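Local coordinates for MccB protein (Escherichia coli, PDB 3H5A) that probably uses ATP to activate a peptide as an E1-like enzyme, initiating biosynthesis of the antibiotic microcin C7 and its N-P bond, at residues Tyr14-Leu19 / Glu26-Asn31. Numbering follows the deposited sequence.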
loop_
_atom_site.group_PDB
_atom_site.type_symbol
_atom_site.label_atom_id
_atom_site.label_comp_id
_atom_site.label_asym_id
_atom_site.label_seq_id
_atom_site.Cartn_x
_atom_site.Cartn_y
_atom_site.Cartn_z
ATOM N N TYR C 14 12.309 24.134 -11.016
ATOM C CA TYR C 14 11.457 24.298 -9.832
ATOM C C TYR C 14 11.035 25.763 -9.653
ATOM O O TYR C 14 11.883 26.658 -9.628
ATOM C CB TYR C 14 12.225 23.781 -8.610
ATOM C CG TYR C 14 11.749 24.182 -7.222
ATOM C CD1 TYR C 14 11.083 23.258 -6.404
ATOM C CD2 TYR C 14 12.030 25.455 -6.697
ATOM C CE1 TYR C 14 10.671 23.603 -5.123
ATOM C CE2 TYR C 14 11.622 25.810 -5.414
ATOM C CZ TYR C 14 10.945 24.878 -4.630
ATOM O OH TYR C 14 10.542 25.218 -3.355
ATOM N N GLY C 15 9.726 25.996 -9.525
ATOM C CA GLY C 15 9.167 27.349 -9.440
ATOM C C GLY C 15 9.162 28.060 -10.785
ATOM O O GLY C 15 9.035 27.423 -11.836
ATOM N N SER C 16 9.299 29.385 -10.752
ATOM C CA SER C 16 9.387 30.185 -11.979
ATOM C C SER C 16 10.817 30.213 -12.565
ATOM O O SER C 16 11.073 30.868 -13.587
ATOM C CB SER C 16 8.869 31.611 -11.739
ATOM O OG SER C 16 9.750 32.351 -10.908
ATOM N N GLY C 17 11.739 29.516 -11.902
ATOM C CA GLY C 17 13.107 29.341 -12.402
ATOM C C GLY C 17 13.687 27.984 -12.026
ATOM O O GLY C 17 13.197 26.928 -12.462
ATOM N N GLY C 18 14.737 28.007 -11.209
ATOM C CA GLY C 18 15.329 26.758 -10.738
ATOM C C GLY C 18 16.220 26.833 -9.513
ATOM O O GLY C 18 16.454 27.914 -8.944
ATOM N N LEU C 19 16.708 25.653 -9.133
ATOM C CA LEU C 19 17.593 25.466 -7.993
ATOM C C LEU C 19 19.019 25.178 -8.429
ATOM O O LEU C 19 19.248 24.414 -9.376
ATOM C CB LEU C 19 17.102 24.300 -7.137
ATOM C CG LEU C 19 15.732 24.435 -6.479
ATOM C CD1 LEU C 19 15.387 23.164 -5.730
ATOM C CD2 LEU C 19 15.706 25.632 -5.553
ATOM N N GLU C 26 21.967 25.894 -0.823
ATOM C CA GLU C 26 21.094 25.872 -1.995
ATOM C C GLU C 26 20.481 27.235 -2.294
ATOM O O GLU C 26 20.020 27.926 -1.377
ATOM C CB GLU C 26 19.993 24.848 -1.778
ATOM C CG GLU C 26 18.784 25.002 -2.670
ATOM C CD GLU C 26 17.779 23.879 -2.466
ATOM O OE1 GLU C 26 18.124 22.715 -2.758
ATOM O OE2 GLU C 26 16.645 24.155 -2.012
ATOM N N GLN C 27 20.476 27.611 -3.579
ATOM C CA GLN C 27 19.940 28.904 -4.046
ATOM C C GLN C 27 18.750 28.731 -4.958
ATOM O O GLN C 27 18.737 27.863 -5.828
ATOM C CB GLN C 27 20.991 29.709 -4.805
ATOM C CG GLN C 27 22.138 30.227 -3.960
ATOM C CD GLN C 27 21.727 31.311 -2.984
ATOM O OE1 GLN C 27 20.696 31.963 -3.151
ATOM N NE2 GLN C 27 22.546 31.515 -1.955
ATOM N N TYR C 28 17.758 29.592 -4.763
ATOM C CA TYR C 28 16.563 29.584 -5.586
ATOM C C TYR C 28 16.491 30.811 -6.493
ATOM O O TYR C 28 16.563 31.942 -6.020
ATOM C CB TYR C 28 15.324 29.522 -4.707
ATOM C CG TYR C 28 14.056 29.604 -5.504
ATOM C CD1 TYR C 28 13.800 28.682 -6.525
ATOM C CD2 TYR C 28 13.118 30.607 -5.258
ATOM C CE1 TYR C 28 12.641 28.745 -7.277
ATOM C CE2 TYR C 28 11.948 30.679 -6.001
ATOM C CZ TYR C 28 11.716 29.742 -7.011
ATOM O OH TYR C 28 10.566 29.790 -7.767
ATOM N N VAL C 29 16.323 30.586 -7.792
ATOM C CA VAL C 29 16.363 31.694 -8.725
ATOM C C VAL C 29 15.047 31.902 -9.491
ATOM O O VAL C 29 14.501 30.960 -10.093
ATOM C CB VAL C 29 17.596 31.601 -9.648
ATOM C CG1 VAL C 29 17.314 30.726 -10.866
ATOM C CG2 VAL C 29 18.050 32.997 -10.053
ATOM N N GLU C 30 14.561 33.152 -9.432
ATOM C CA GLU C 30 13.283 33.606 -10.027
ATOM C C GLU C 30 13.243 33.512 -11.540
ATOM O O GLU C 30 12.482 32.725 -12.113
ATOM C CB GLU C 30 12.986 35.068 -9.634
ATOM C CG GLU C 30 11.904 35.229 -8.571
ATOM C CD GLU C 30 12.338 34.687 -7.212
ATOM O OE1 GLU C 30 13.162 35.355 -6.548
ATOM O OE2 GLU C 30 11.861 33.598 -6.813
ATOM N N ASN C 31 14.072 34.340 -12.166
ATOM C CA ASN C 31 14.094 34.509 -13.605
ATOM C C ASN C 31 14.526 33.238 -14.374
ATOM O O ASN C 31 15.716 32.904 -14.387
ATOM C CB ASN C 31 15.014 35.698 -13.926
ATOM C CG ASN C 31 14.689 36.348 -15.253
ATOM O OD1 ASN C 31 14.816 35.730 -16.318
ATOM N ND2 ASN C 31 14.263 37.606 -15.199
#
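Gly-18 and Val-29 form an antiparallel hydrogen-bonded pair: Val-29 N gives a fairly straight bond to Gly-18 O (2.9 Å), and Gly-18 N returns a more bent one to Val-29 O (3.2 Å). CA-H...O contacts flank this pair, Gly-17 CA to Val-29 O and Leu-19 CA to Gln-27 O. Leu-19 and Tyr-28, the neighbouring non-hydrogen-bonded pair, put their side chains on the same face, where Leu-19 CD2 meets Tyr-28 CD1 at 3.7 Å. The Tyr-28 ring, with CG anti to the backbone N (chi1 176°), reaches across the middle strand to the preceding turn. There the CD2-CE2 edge of Tyr-14 points at the face of Tyr-28 in an offset edge-to-face stack, centroids 5.4 Å apart and planes at 88°. Leu-19 CD1 lies over a face of Tyr-14, offset toward its rim. The fold here is a small three-stranded meander: strands 11-14 and 17-20 join through a type II' turn, Tyr-14 to Gly-17, and strand 27-29 pairs with the far side of 17-20. Tyr-28 OH accepts a long, bent bond from Ser-16 N (3.3 Å), linking the third strand to the turn between the first two. Ser-16 OG donates to Glu-30 O (3.0 Å), from a position tilted out of the carbonyl plane. On the other face Val-29 packs against Leu-34 and Trp-35 of helix 32-44, whose N-cap is Asn-31. The Glu-26 carboxylate, beside the Leu-19 methyls, is bonded through OE2 to His-355 and His-357 of the second subunit, in a polyhistidine tail that is probably a purification tag; Tyr-14 OH also bonds to His-355 O of that subunit.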